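Local coordinates for DNA gyrase, B subunit, truncated (Myxococcus xanthus, PDB 3CWV), which probably acts as a GyrB-type topoisomerase subunit in the ATP-dependent breakage, passage and rejoining of double-stranded DNA, at residues 33-36 with 37-41; 255-259 with 260-264; 321-325 with 326-330; 334-337 with 338-341; 347-350 with 351-355. All blocks are in the same frame, centred on the assembly; numbering follows the deposited sequence.

Contact 1 of 5, residues 33-36 with 37-41; sequences HLVY and FLLDV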
loop_
_atom_site.group_PDB
_atom_site.type_symbol
_atom_site.label_atom_id
_atom_site.label_comp_id
_atom_site.label_asym_id
_atom_site.label_seq_id
_atom_site.Cartn_x
_atom_site.Cartn_y
_atom_site.Cartn_z
ATOM N N HIS A 33 -5.357 11.829 3.246
ATOM C CA HIS A 33 -6.130 10.609 2.929
ATOM C C HIS A 33 -6.780 10.581 1.565
ATOM O O HIS A 33 -6.874 9.534 0.946
ATOM C CB HIS A 33 -7.102 10.284 4.040
ATOM C CG HIS A 33 -6.445 9.511 5.135
ATOM N ND1 HIS A 33 -5.361 10.005 5.832
ATOM C CD2 HIS A 33 -6.624 8.243 5.567
ATOM C CE1 HIS A 33 -4.940 9.092 6.690
ATOM N NE2 HIS A 33 -5.700 8.018 6.558
ATOM N N LEU A 34 -7.159 11.740 1.052
ATOM C CA LEU A 34 -7.692 11.782 -0.302
ATOM C C LEU A 34 -6.690 11.230 -1.297
ATOM O O LEU A 34 -7.060 10.530 -2.255
ATOM C CB LEU A 34 -8.079 13.220 -0.681
ATOM C CG LEU A 34 -9.070 13.954 0.228
ATOM C CD1 LEU A 34 -9.349 15.302 -0.454
ATOM C CD2 LEU A 34 -10.384 13.183 0.432
ATOM N N VAL A 35 -5.425 11.559 -1.097
ATOM C CA VAL A 35 -4.351 11.029 -1.937
ATOM C C VAL A 35 -4.095 9.555 -1.663
ATOM O O VAL A 35 -3.905 8.766 -2.609
ATOM C CB VAL A 35 -3.017 11.787 -1.704
ATOM C CG1 VAL A 35 -1.961 11.256 -2.664
ATOM C CG2 VAL A 35 -3.232 13.276 -1.958
ATOM N N TYR A 36 -4.081 9.175 -0.384
ATOM C CA TYR A 36 -3.837 7.767 -0.016
ATOM C C TYR A 36 -4.926 6.861 -0.612
ATOM O O TYR A 36 -4.633 5.724 -1.009
ATOM C CB TYR A 36 -3.799 7.587 1.508
ATOM C CG TYR A 36 -2.692 8.376 2.216
ATOM C CD1 TYR A 36 -1.506 8.732 1.560
ATOM C CD2 TYR A 36 -2.835 8.736 3.558
ATOM C CE1 TYR A 36 -0.487 9.445 2.242
ATOM C CE2 TYR A 36 -1.840 9.461 4.231
ATOM C CZ TYR A 36 -0.684 9.798 3.571
ATOM O OH TYR A 36 0.279 10.505 4.234
ATOM N N PHE A 37 -6.171 7.348 -0.665
ATOM C CA PHE A 37 -7.258 6.556 -1.284
ATOM C C PHE A 37 -6.947 6.262 -2.762
ATOM O O PHE A 37 -7.196 5.145 -3.264
ATOM C CB PHE A 37 -8.638 7.245 -1.178
ATOM C CG PHE A 37 -9.146 7.468 0.254
ATOM C CD1 PHE A 37 -8.762 6.639 1.294
ATOM C CD2 PHE A 37 -10.059 8.494 0.509
ATOM C CE1 PHE A 37 -9.280 6.838 2.618
ATOM C CE2 PHE A 37 -10.569 8.702 1.797
ATOM C CZ PHE A 37 -10.179 7.871 2.852
ATOM N N LEU A 38 -6.464 7.270 -3.489
ATOM C CA LEU A 38 -6.011 7.045 -4.891
ATOM C C LEU A 38 -4.870 6.028 -5.009
ATOM O O LEU A 38 -4.927 5.096 -5.825
ATOM C CB LEU A 38 -5.628 8.360 -5.585
ATOM C CG LEU A 38 -6.704 9.100 -6.362
ATOM C CD1 LEU A 38 -6.125 10.427 -6.837
ATOM C CD2 LEU A 38 -7.206 8.263 -7.596
ATOM N N LEU A 39 -3.801 6.222 -4.251
ATOM C CA LEU A 39 -2.712 5.238 -4.188
ATOM C C LEU A 39 -3.184 3.812 -3.855
ATOM O O LEU A 39 -2.671 2.831 -4.425
ATOM C CB LEU A 39 -1.635 5.683 -3.164
ATOM C CG LEU A 39 -0.875 6.936 -3.642
ATOM C CD1 LEU A 39 -0.002 7.507 -2.502
ATOM C CD2 LEU A 39 -0.031 6.603 -4.841
ATOM N N ASP A 40 -4.168 3.691 -2.954
ATOM C CA ASP A 40 -4.728 2.369 -2.613
ATOM C C ASP A 40 -5.433 1.704 -3.829
ATOM O O ASP A 40 -5.410 0.468 -3.983
ATOM C CB ASP A 40 -5.716 2.458 -1.456
ATOM C CG ASP A 40 -5.044 2.710 -0.074
ATOM O OD1 ASP A 40 -3.807 2.611 0.066
ATOM O OD2 ASP A 40 -5.803 3.018 0.876
ATOM N N VAL A 41 -6.106 2.514 -4.647
ATOM C CA VAL A 41 -6.683 2.026 -5.912
ATOM C C VAL A 41 -5.605 1.389 -6.808
ATOM O O VAL A 41 -5.778 0.270 -7.326
ATOM C CB VAL A 41 -7.386 3.155 -6.726
ATOM C CG1 VAL A 41 -7.873 2.590 -8.071
ATOM C CG2 VAL A 41 -8.570 3.709 -5.983
#
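On helix 28-47, His33 and Phe37 form an i/i+4 ring pair, on an element that in GyrB-type proteins packs against the sheet of the ATPase domain. The backbone bond from Phe37 N to His33 O, 2.8 Å long and 159° at the hydrogen, brings the two residues into line. The Phe37 ring then lies back over the same carbonyl, with its CG 3.1 Å from His33 O, which sits above one face toward the rim. This follows from chi1 of -62°, where CG is anti to the carbonyl carbon and beside the backbone N. The imidazole turns its edge to the Phe37 face in an offset edge-to-face pair, with centroids 6.0 Å apart and planes at 83°. Phe37 CZ also reaches His33 CB at 4.1 Å. Tyr36 CD2 lies over one face of the imidazole, whose ND1 is hydrogen-bonded to Tyr29 O, and together these should limit its rotation. An alanine in place of Phe37 is likely to leave the His33 edge without its ring partner and open a gap over the His33 carbonyl. A second line of contact runs from Val35 CG1 to Leu39 CD1 at 4.2 Å, alongside the bond from Leu39 N to Val35 O at 3.0 Å. Around the helix, Phe37 meets Val104 and Ser105 of helix 102-107, while Leu34 and Leu38 face Phe157 of strand 151-159. Val35 and Tyr36 rest on Leu174 of helix 171-184, and Arg177 of that helix makes a cation-pi contact with the Tyr36 ring.

Contact 2 of 5, residues 255-259 with 260-264; sequences SFANA and VRTVR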
loop_
_atom_site.group_PDB
_atom_site.type_symbol
_atom_site.label_atom_id
_atom_site.label_comp_id
_atom_site.label_asym_id
_atom_site.label_seq_id
_atom_site.Cartn_x
_atom_site.Cartn_y
_atom_site.Cartn_z
ATOM N N SER A 255 4.348 -3.670 9.853
ATOM C CA SER A 255 3.480 -4.722 9.306
ATOM C C SER A 255 2.349 -4.087 8.513
ATOM O O SER A 255 1.941 -2.956 8.814
ATOM C CB SER A 255 2.935 -5.630 10.397
ATOM O OG SER A 255 2.282 -4.890 11.392
ATOM N N PHE A 256 1.878 -4.802 7.491
ATOM C CA PHE A 256 0.882 -4.277 6.558
ATOM C C PHE A 256 -0.117 -5.363 6.210
ATOM O O PHE A 256 0.232 -6.530 6.203
ATOM C CB PHE A 256 1.551 -3.836 5.243
ATOM C CG PHE A 256 2.584 -2.762 5.421
ATOM C CD1 PHE A 256 2.247 -1.430 5.256
ATOM C CD2 PHE A 256 3.887 -3.093 5.794
ATOM C CE1 PHE A 256 3.201 -0.425 5.437
ATOM C CE2 PHE A 256 4.844 -2.115 6.007
ATOM C CZ PHE A 256 4.509 -0.774 5.808
ATOM N N ALA A 257 -1.355 -4.969 5.922
ATOM C CA ALA A 257 -2.315 -5.874 5.283
ATOM C C ALA A 257 -2.852 -5.097 4.110
ATOM O O ALA A 257 -3.348 -3.964 4.273
ATOM C CB ALA A 257 -3.415 -6.245 6.242
ATOM N N ASN A 258 -2.715 -5.667 2.916
ATOM C CA ASN A 258 -2.935 -4.901 1.687
ATOM C C ASN A 258 -2.333 -3.491 1.714
ATOM O O ASN A 258 -3.015 -2.492 1.383
ATOM C CB ASN A 258 -4.422 -4.848 1.302
ATOM C CG ASN A 258 -4.911 -6.157 0.704
ATOM O OD1 ASN A 258 -4.135 -7.072 0.504
ATOM N ND2 ASN A 258 -6.201 -6.247 0.422
ATOM N N ALA A 259 -1.065 -3.419 2.101
ATOM C CA ALA A 259 -0.292 -2.175 1.959
ATOM C C ALA A 259 -0.806 -1.026 2.821
ATOM O O ALA A 259 -0.366 0.114 2.652
ATOM C CB ALA A 259 -0.186 -1.729 0.466
ATOM N N VAL A 260 -1.735 -1.318 3.729
ATOM C CA VAL A 260 -2.053 -0.372 4.800
ATOM C C VAL A 260 -1.511 -0.894 6.135
ATOM O O VAL A 260 -1.596 -2.094 6.451
ATOM C CB VAL A 260 -3.563 -0.066 4.917
ATOM C CG1 VAL A 260 -4.076 0.646 3.638
ATOM C CG2 VAL A 260 -4.360 -1.326 5.207
ATOM N N ARG A 261 -0.952 0.005 6.928
ATOM C CA ARG A 261 -0.180 -0.464 8.061
ATOM C C ARG A 261 -1.101 -0.994 9.142
ATOM O O ARG A 261 -2.220 -0.507 9.323
ATOM C CB ARG A 261 0.766 0.623 8.596
ATOM C CG ARG A 261 2.194 0.081 8.641
ATOM C CD ARG A 261 3.153 1.056 9.126
ATOM N NE ARG A 261 3.510 0.791 10.503
ATOM C CZ ARG A 261 4.276 1.610 11.206
ATOM N NH1 ARG A 261 4.739 2.709 10.626
ATOM N NH2 ARG A 261 4.575 1.338 12.469
ATOM N N THR A 262 -0.639 -2.036 9.820
ATOM C CA THR A 262 -1.317 -2.558 10.992
ATOM C C THR A 262 -0.397 -2.218 12.148
ATOM O O THR A 262 0.471 -3.021 12.513
ATOM C CB THR A 262 -1.541 -4.100 10.874
ATOM O OG1 THR A 262 -0.345 -4.720 10.377
ATOM C CG2 THR A 262 -2.686 -4.435 9.882
ATOM N N VAL A 263 -0.577 -1.024 12.730
ATOM C CA VAL A 263 0.334 -0.563 13.787
ATOM C C VAL A 263 0.346 -1.411 15.062
ATOM O O VAL A 263 1.282 -1.289 15.855
ATOM C CB VAL A 263 0.154 0.946 14.160
ATOM C CG1 VAL A 263 0.373 1.833 12.947
ATOM C CG2 VAL A 263 -1.236 1.210 14.773
ATOM N N ARG A 264 -0.674 -2.252 15.276
ATOM C CA ARG A 264 -0.649 -3.206 16.399
ATOM C C ARG A 264 -0.545 -4.663 15.922
ATOM O O ARG A 264 -0.896 -5.614 16.632
ATOM C CB ARG A 264 -1.830 -2.985 17.364
ATOM C CG ARG A 264 -1.800 -1.590 18.023
ATOM C CD ARG A 264 -2.921 -1.396 19.083
ATOM N NE ARG A 264 -4.233 -1.264 18.455
ATOM C CZ ARG A 264 -5.151 -2.226 18.425
ATOM N NH1 ARG A 264 -6.317 -2.013 17.827
ATOM N NH2 ARG A 264 -4.926 -3.387 19.020
HETATM O O HOH W 1 3.139 -1.787 11.694
#
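Ala257 and Val260 form an antiparallel hydrogen-bonded pair that closes a type I' turn, with Ala257 N to Val260 O at 2.9 Å and Val260 N to Ala257 O at 3.1 Å. One step further along, Phe256 and Arg261 are the non-hydrogen-bonded pair, and their side chains share a face of the sheet. Arg261 CG stands over the Phe256 ring as a CH-pi contact, 3.8 Å from the centroid and 27° off the normal. Arg261 CG is displaced toward Phe256 CE1, 3.4 Å away. The aliphatic part of the arginine thus does the touching, while the guanidinium plane is turned 58° from the ring. A bend at chi3 (102°) carries Arg261 NE to water 1, which accepts from it at 2.9 Å and also from Ser255 N, and donates to Thr262 O. Beyond it, Ser255 OG and Thr262 OG1 share a hydrogen bond of 2.8 Å, and Ser255 OG is held as well by His265 ND1. Thr262 N reaches Ser255 O at 2.9 Å. A serine at Phe256 would probably leave the Arg261 methylenes without a ring to lie on, and its chain freer to swing. Such a tight turn between strand 252-257 and the short strand 260-261 is the classic two-residue beta hairpin, here forming the 260-261 edge of the five-stranded sheet in the DNA gyrase B family region.

Contact 3 of 5, residues 321-325 with 326-330; sequences ELLAI and PGLEE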
loop_
_atom_site.group_PDB
_atom_site.type_symbol
_atom_site.label_atom_id
_atom_site.label_comp_id
_atom_site.label_asym_id
_atom_site.label_seq_id
_atom_site.Cartn_x
_atom_site.Cartn_y
_atom_site.Cartn_z
ATOM N N GLU A 321 -6.241 -1.869 13.292
ATOM C CA GLU A 321 -4.842 -1.775 13.656
ATOM C C GLU A 321 -4.228 -3.141 13.932
ATOM O O GLU A 321 -3.007 -3.271 13.950
ATOM C CB GLU A 321 -4.658 -0.819 14.845
ATOM C CG GLU A 321 -4.996 0.599 14.475
ATOM C CD GLU A 321 -5.092 1.531 15.677
ATOM O OE1 GLU A 321 -4.972 1.065 16.828
ATOM O OE2 GLU A 321 -5.282 2.737 15.454
ATOM N N LEU A 322 -5.072 -4.163 14.091
ATOM C CA LEU A 322 -4.607 -5.500 14.470
ATOM C C LEU A 322 -5.288 -6.551 13.604
ATOM O O LEU A 322 -6.500 -6.756 13.672
ATOM C CB LEU A 322 -4.877 -5.777 15.970
ATOM C CG LEU A 322 -4.168 -6.960 16.650
ATOM C CD1 LEU A 322 -3.911 -6.662 18.140
ATOM C CD2 LEU A 322 -4.943 -8.269 16.486
ATOM N N LEU A 323 -4.498 -7.240 12.806
ATOM C CA LEU A 323 -5.025 -8.268 11.899
ATOM C C LEU A 323 -5.417 -9.566 12.635
ATOM O O LEU A 323 -4.662 -10.059 13.460
ATOM C CB LEU A 323 -3.958 -8.570 10.844
ATOM C CG LEU A 323 -4.412 -9.417 9.653
ATOM C CD1 LEU A 323 -5.253 -8.558 8.712
ATOM C CD2 LEU A 323 -3.175 -9.969 8.955
ATOM N N ALA A 324 -6.590 -10.117 12.323
ATOM C CA ALA A 324 -7.060 -11.330 12.958
ATOM C C ALA A 324 -7.748 -12.184 11.903
ATOM O O ALA A 324 -8.958 -12.060 11.682
ATOM C CB ALA A 324 -8.020 -11.000 14.129
ATOM N N ILE A 325 -6.958 -12.991 11.196
ATOM C CA ILE A 325 -7.483 -13.946 10.195
ATOM C C ILE A 325 -7.323 -15.356 10.754
ATOM O O ILE A 325 -6.212 -15.797 11.009
ATOM C CB ILE A 325 -6.743 -13.820 8.863
ATOM C CG1 ILE A 325 -7.041 -12.448 8.221
ATOM C CG2 ILE A 325 -7.135 -14.960 7.908
ATOM C CD1 ILE A 325 -6.178 -12.099 6.995
ATOM N N PRO A 326 -8.434 -16.068 10.971
ATOM C CA PRO A 326 -8.357 -17.376 11.637
ATOM C C PRO A 326 -7.443 -18.295 10.855
ATOM O O PRO A 326 -7.557 -18.335 9.634
ATOM C CB PRO A 326 -9.798 -17.894 11.544
ATOM C CG PRO A 326 -10.643 -16.630 11.396
ATOM C CD PRO A 326 -9.816 -15.704 10.594
ATOM N N GLY A 327 -6.545 -19.015 11.541
ATOM C CA GLY A 327 -5.666 -19.985 10.880
ATOM C C GLY A 327 -4.376 -19.386 10.319
ATOM O O GLY A 327 -3.394 -20.109 10.119
ATOM N N LEU A 328 -4.365 -18.068 10.069
ATOM C CA LEU A 328 -3.206 -17.417 9.435
ATOM C C LEU A 328 -1.920 -17.539 10.264
ATOM O O LEU A 328 -0.867 -17.859 9.734
ATOM C CB LEU A 328 -3.464 -15.912 9.138
ATOM C CG LEU A 328 -2.277 -15.199 8.453
ATOM C CD1 LEU A 328 -1.938 -15.878 7.137
ATOM C CD2 LEU A 328 -2.552 -13.707 8.191
ATOM N N GLU A 329 -2.004 -17.262 11.559
ATOM C CA GLU A 329 -0.819 -17.316 12.394
ATOM C C GLU A 329 -0.154 -18.694 12.384
ATOM O O GLU A 329 1.080 -18.812 12.277
ATOM C CB GLU A 329 -1.167 -16.935 13.829
ATOM C CG GLU A 329 -0.015 -17.201 14.782
ATOM C CD GLU A 329 -0.358 -16.917 16.236
ATOM O OE1 GLU A 329 -1.240 -16.072 16.504
ATOM O OE2 GLU A 329 0.273 -17.544 17.106
ATOM N N GLU A 330 -0.967 -19.739 12.528
ATOM C CA GLU A 330 -0.429 -21.097 12.529
ATOM C C GLU A 330 0.064 -21.525 11.162
ATOM O O GLU A 330 1.071 -22.210 11.076
ATOM C CB GLU A 330 -1.433 -22.108 13.075
ATOM C CG GLU A 330 -1.178 -22.450 14.527
ATOM C CD GLU A 330 0.245 -22.951 14.758
ATOM O OE1 GLU A 330 0.950 -22.346 15.588
ATOM O OE2 GLU A 330 0.655 -23.931 14.098
HETATM O O HOH W 2 -4.486 -16.664 13.113
#
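Leu328 reaches back past the start of its helix onto Ile325 and Leu323. Its CB lies 3.3 Å from Ile325 O and 3.9 Å from Ile325 CB, directly beside the turn, the two side chains crossing at a slant. With CG anti to the backbone N (chi1 -179°), the branch extends away from that carbonyl, and from CG one arm leads on to CD2 and the apolar groups of the incoming loop. At the tip, Leu328 CD2 touches Leu323 CD2 at 3.9 Å, these side chains crossing at about a right angle. Leu328 CD2 also meets Ile325 CD1 at 4.1 Å, so one methyl packs against both loop residues. The turn beneath is held by Leu328 N donating to Ile325 O at 3.1 Å. Water 2 grips Ile325 O a second time at 2.9 Å and accepts from Glu329 N, linking the next amide of the first helical turn to the same carbonyl. Gly327 occupies the N-cap position with phi of 86°, where a beta carbon would press on Pro326 O; the glycine therefore fits the backbone, and the loop carbonyl and water meet the first amides. Ile325 CG2 lies against Pro326 CD at 3.9 Å, on the loop side of the turn. Leu323 and Leu328 both rest on His268 of helix 267-284, and Glu329 touches Ala267 and Lys270. Backbone bonds from Leu323 to His265 and Ala267 tie the loop to the start of that helix.

Contact 4 of 5, residues 334-337 with 338-341; sequences KQLQ and PLFI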
loop_
_atom_site.group_PDB
_atom_site.type_symbol
_atom_site.label_atom_id
_atom_site.label_comp_id
_atom_site.label_asym_id
_atom_site.label_seq_id
_atom_site.Cartn_x
_atom_site.Cartn_y
_atom_site.Cartn_z
ATOM N N LYS A 334 3.903 -22.638 10.724
ATOM C CA LYS A 334 4.223 -23.941 10.150
ATOM C C LYS A 334 5.075 -23.849 8.899
ATOM O O LYS A 334 5.978 -24.667 8.701
ATOM C CB LYS A 334 2.955 -24.749 9.846
ATOM C CG LYS A 334 2.327 -25.355 11.081
ATOM C CD LYS A 334 0.896 -25.820 10.830
ATOM C CE LYS A 334 0.234 -26.225 12.143
ATOM N NZ LYS A 334 -1.051 -26.915 11.886
ATOM N N GLN A 335 4.781 -22.876 8.045
ATOM C CA GLN A 335 5.581 -22.658 6.850
ATOM C C GLN A 335 6.995 -22.195 7.201
ATOM O O GLN A 335 7.971 -22.659 6.604
ATOM C CB GLN A 335 4.926 -21.600 5.949
ATOM C CG GLN A 335 5.675 -21.317 4.635
ATOM C CD GLN A 335 5.356 -22.326 3.554
ATOM O OE1 GLN A 335 4.500 -23.191 3.735
ATOM N NE2 GLN A 335 6.025 -22.203 2.412
ATOM N N LEU A 336 7.111 -21.267 8.142
ATOM C CA LEU A 336 8.386 -20.578 8.319
ATOM C C LEU A 336 9.327 -21.210 9.333
ATOM O O LEU A 336 10.546 -21.072 9.209
ATOM C CB LEU A 336 8.172 -19.117 8.686
ATOM C CG LEU A 336 7.431 -18.267 7.655
ATOM C CD1 LEU A 336 7.510 -16.832 8.112
ATOM C CD2 LEU A 336 8.052 -18.428 6.264
ATOM N N GLN A 337 8.776 -21.879 10.346
ATOM C CA GLN A 337 9.632 -22.426 11.408
ATOM C C GLN A 337 10.731 -23.376 10.910
ATOM O O GLN A 337 11.881 -23.202 11.286
ATOM C CB GLN A 337 8.826 -23.044 12.549
ATOM C CG GLN A 337 9.667 -23.308 13.787
ATOM C CD GLN A 337 8.840 -23.490 15.024
ATOM O OE1 GLN A 337 8.176 -22.561 15.478
ATOM N NE2 GLN A 337 8.879 -24.689 15.590
ATOM N N PRO A 338 10.390 -24.356 10.047
ATOM C CA PRO A 338 11.436 -25.240 9.497
ATOM C C PRO A 338 12.404 -24.545 8.523
ATOM O O PRO A 338 13.575 -24.930 8.442
ATOM C CB PRO A 338 10.651 -26.335 8.768
ATOM C CG PRO A 338 9.265 -25.835 8.618
ATOM C CD PRO A 338 9.039 -24.748 9.614
ATOM N N LEU A 339 11.910 -23.543 7.795
ATOM C CA LEU A 339 12.761 -22.727 6.930
ATOM C C LEU A 339 13.755 -21.900 7.719
ATOM O O LEU A 339 14.898 -21.767 7.302
ATOM C CB LEU A 339 11.922 -21.818 6.027
ATOM C CG LEU A 339 11.004 -22.468 4.986
ATOM C CD1 LEU A 339 10.236 -21.401 4.197
ATOM C CD2 LEU A 339 11.761 -23.383 4.024
ATOM N N PHE A 340 13.324 -21.349 8.855
ATOM C CA PHE A 340 14.193 -20.585 9.728
ATOM C C PHE A 340 15.277 -21.509 10.323
ATOM O O PHE A 340 16.446 -21.121 10.382
ATOM C CB PHE A 340 13.412 -19.976 10.891
ATOM C CG PHE A 340 12.904 -18.546 10.671
ATOM C CD1 PHE A 340 13.766 -17.510 10.341
ATOM C CD2 PHE A 340 11.549 -18.247 10.887
ATOM C CE1 PHE A 340 13.295 -16.194 10.204
ATOM C CE2 PHE A 340 11.066 -16.965 10.746
ATOM C CZ PHE A 340 11.935 -15.922 10.401
ATOM N N ILE A 341 14.874 -22.693 10.804
ATOM C CA ILE A 341 15.812 -23.708 11.340
ATOM C C ILE A 341 16.955 -24.011 10.348
ATOM O O ILE A 341 18.127 -23.840 10.677
ATOM C CB ILE A 341 15.074 -25.020 11.761
ATOM C CG1 ILE A 341 14.235 -24.773 13.023
ATOM C CG2 ILE A 341 16.079 -26.168 12.032
ATOM C CD1 ILE A 341 13.316 -25.918 13.412
#
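The backbone of 334-337 runs into 338-341 as one helix, kinked where Pro338 N has no hydrogen to give to the preceding turn. Pro338 CD instead abuts Lys334 O at 3.2 Å. Helical bonding resumes with Phe340 N to Leu336 O at 2.8 Å and Ile341 N to Gln337 O at 3.1 Å. Among the side chains, Leu336 CB meets the Phe340 ring at CD2, 4.1 Å away. Phe340 CD2 also lies 3.4 Å from Leu336 O, so the ring borders both the methylene and the carbonyl of one residue. Leu336 touches Leu339 methyl to methyl, CD2 to CD1 at 4.2 Å, while Leu339 CG leans on Gln335 O at 3.4 Å. Gln337 CB lies against Pro338 CD at 3.4 Å, its CG anti to the backbone N (chi1 -166°). Ile341 CG1 lies near Gln337 O; with CG1 anti to the carbonyl carbon (chi1 -71°), its branch runs back along the helix. Phe230 of strand 228-234 meets Leu336, Leu339 and, edge-to-face, Phe340, while Ala279 of helix 267-284 touches Phe340 and Ile341. Chemically, the contact combines an apolar flank with a break in the backbone bonding: the kink denies both Lys334 O and Gln335 O their usual i+4 amides, leaving carbons of Pro338 and Leu339 against them, before the bonds from Phe340 N and Ile341 N restore the helix and set Phe340 beside Leu336 one turn on.

Contact 5 of 5, residues 347-350 with 351-355; sequences HPVT and PALLA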
loop_
_atom_site.group_PDB
_atom_site.type_symbol
_atom_site.label_atom_id
_atom_site.label_comp_id
_atom_site.label_asym_id
_atom_site.label_seq_id
_atom_site.Cartn_x
_atom_site.Cartn_y
_atom_site.Cartn_z
ATOM N N HIS A 347 23.898 -19.331 8.844
ATOM C CA HIS A 347 23.680 -17.888 8.705
ATOM C C HIS A 347 24.585 -17.133 9.666
ATOM O O HIS A 347 24.704 -17.522 10.824
ATOM C CB HIS A 347 22.218 -17.523 9.009
ATOM C CG HIS A 347 21.833 -16.146 8.562
ATOM N ND1 HIS A 347 22.039 -15.023 9.335
ATOM C CD2 HIS A 347 21.249 -15.713 7.421
ATOM C CE1 HIS A 347 21.599 -13.959 8.688
ATOM N NE2 HIS A 347 21.129 -14.350 7.517
ATOM N N PRO A 348 25.218 -16.043 9.189
ATOM C CA PRO A 348 26.139 -15.246 9.994
ATOM C C PRO A 348 25.603 -14.793 11.351
ATOM O O PRO A 348 26.373 -14.695 12.304
ATOM C CB PRO A 348 26.418 -14.030 9.099
ATOM C CG PRO A 348 26.271 -14.542 7.738
ATOM C CD PRO A 348 25.126 -15.525 7.809
ATOM N N VAL A 349 24.299 -14.539 11.451
ATOM C CA VAL A 349 23.735 -13.916 12.655
ATOM C C VAL A 349 23.438 -14.868 13.830
ATOM O O VAL A 349 23.367 -14.436 14.983
ATOM C CB VAL A 349 22.443 -13.116 12.296
ATOM C CG1 VAL A 349 21.215 -14.042 12.288
ATOM C CG2 VAL A 349 22.246 -11.943 13.259
ATOM N N THR A 350 23.267 -16.148 13.534
ATOM C CA THR A 350 22.705 -17.116 14.490
ATOM C C THR A 350 23.478 -17.274 15.811
ATOM O O THR A 350 22.870 -17.176 16.883
ATOM C CB THR A 350 22.508 -18.476 13.827
ATOM O OG1 THR A 350 21.989 -18.284 12.506
ATOM C CG2 THR A 350 21.559 -19.364 14.651
ATOM N N PRO A 351 24.821 -17.501 15.754
ATOM C CA PRO A 351 25.555 -17.584 17.026
ATOM C C PRO A 351 25.287 -16.401 17.943
ATOM O O PRO A 351 25.068 -16.596 19.135
ATOM C CB PRO A 351 27.023 -17.622 16.583
ATOM C CG PRO A 351 26.952 -18.314 15.250
ATOM C CD PRO A 351 25.714 -17.737 14.602
ATOM N N ALA A 352 25.278 -15.192 17.389
ATOM C CA ALA A 352 24.967 -13.991 18.166
ATOM C C ALA A 352 23.563 -14.023 18.770
ATOM O O ALA A 352 23.367 -13.639 19.926
ATOM C CB ALA A 352 25.149 -12.742 17.317
ATOM N N LEU A 353 22.585 -14.469 17.990
ATOM C CA LEU A 353 21.199 -14.581 18.490
ATOM C C LEU A 353 21.086 -15.704 19.517
ATOM O O LEU A 353 20.373 -15.588 20.503
ATOM C CB LEU A 353 20.223 -14.869 17.344
ATOM C CG LEU A 353 20.084 -13.830 16.230
ATOM C CD1 LEU A 353 18.972 -14.255 15.288
ATOM C CD2 LEU A 353 19.818 -12.456 16.828
ATOM N N LEU A 354 21.794 -16.795 19.254
ATOM C CA LEU A 354 21.781 -17.971 20.120
ATOM C C LEU A 354 22.382 -17.592 21.466
ATOM O O LEU A 354 21.953 -18.069 22.510
ATOM C CB LEU A 354 22.584 -19.076 19.452
ATOM C CG LEU A 354 21.956 -20.446 19.254
ATOM C CD1 LEU A 354 22.196 -20.973 17.834
ATOM C CD2 LEU A 354 22.547 -21.384 20.286
ATOM N N ALA A 355 23.355 -16.688 21.431
ATOM C CA ALA A 355 24.020 -16.201 22.636
ATOM C C ALA A 355 23.210 -15.135 23.375
ATOM O O ALA A 355 23.719 -14.499 24.305
ATOM C CB ALA A 355 25.410 -15.663 22.287
#
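Beside the Val349-Leu353 contact, the flat group is the His347 ring, with Pro348 CD 3.4 Å above one face, toward the rim, and Val349 CA at its edge in the ring plane. His347 ND1 accepts from Val349 N at 3.1 Å, a capping bond of 166° whose donor is tilted 23° from the ring plane. The bond lies inside the type I turn from His347 to Thr350, whose own closing bond, Thr350 N to His347 O, is weak; the turn leads into helix 350-354, and the capping bond should hold the imidazole against turning. His224 adds an edge-to-face ring contact. At the start of the helix, Leu353 N donates to Val349 O at 3.1 Å. A shorter bond, 2.6 Å, joins Leu354 N to Thr350 O. Two methyl contacts follow these bonds. Val349 CG1 takes the crowded position between the backbone N and carbonyl carbon (chi1 85°), from which it meets Leu353 CD1 at 3.8 Å; CG2 of the same valine approaches Leu353 CG at 4.1 Å, so both branches bear on the leucine. Thr350 CG2 touches Leu354 CD1 at 3.6 Å, and Thr350 CB is tight against Pro351 CD at 3.4 Å. The two threonine branches divide the work: OG1 is hydrogen-bonded to Leu344 O at the end of helix 328-345, while the methyl serves the apolar contact. Trp245 of strand 237-245 receives Val349 and Leu353, whereas Thr350 and Leu354 lie on Leu283 and Ser284 at the end of helix 267-284.

How the contacts relate
All five contacts are partly buried, but contact 1 has no exposed residue among those touching, and contacts 4 and 5 have three each. Contacts 1 and 2 lie about 9 and about 8 Å from the chain's centre, between centres, contact 5 about 33 Å. Asp40 of helix 28-47, beside the eight-stranded sheet, packs on Val260 in hairpin 252-261 of the five-stranded sheet. A salt bridge from Arg264 to Glu321 joins contacts 2 and 3. Contacts 3 and 4 share helix 328-345, and contact 5 opens the next helix. Ring edges mark the inner helix; a hydroxyl pair and a bridging water serve the hairpin, a second water the helix start of contact 3, and prolines with leucine packing the peripheral helices.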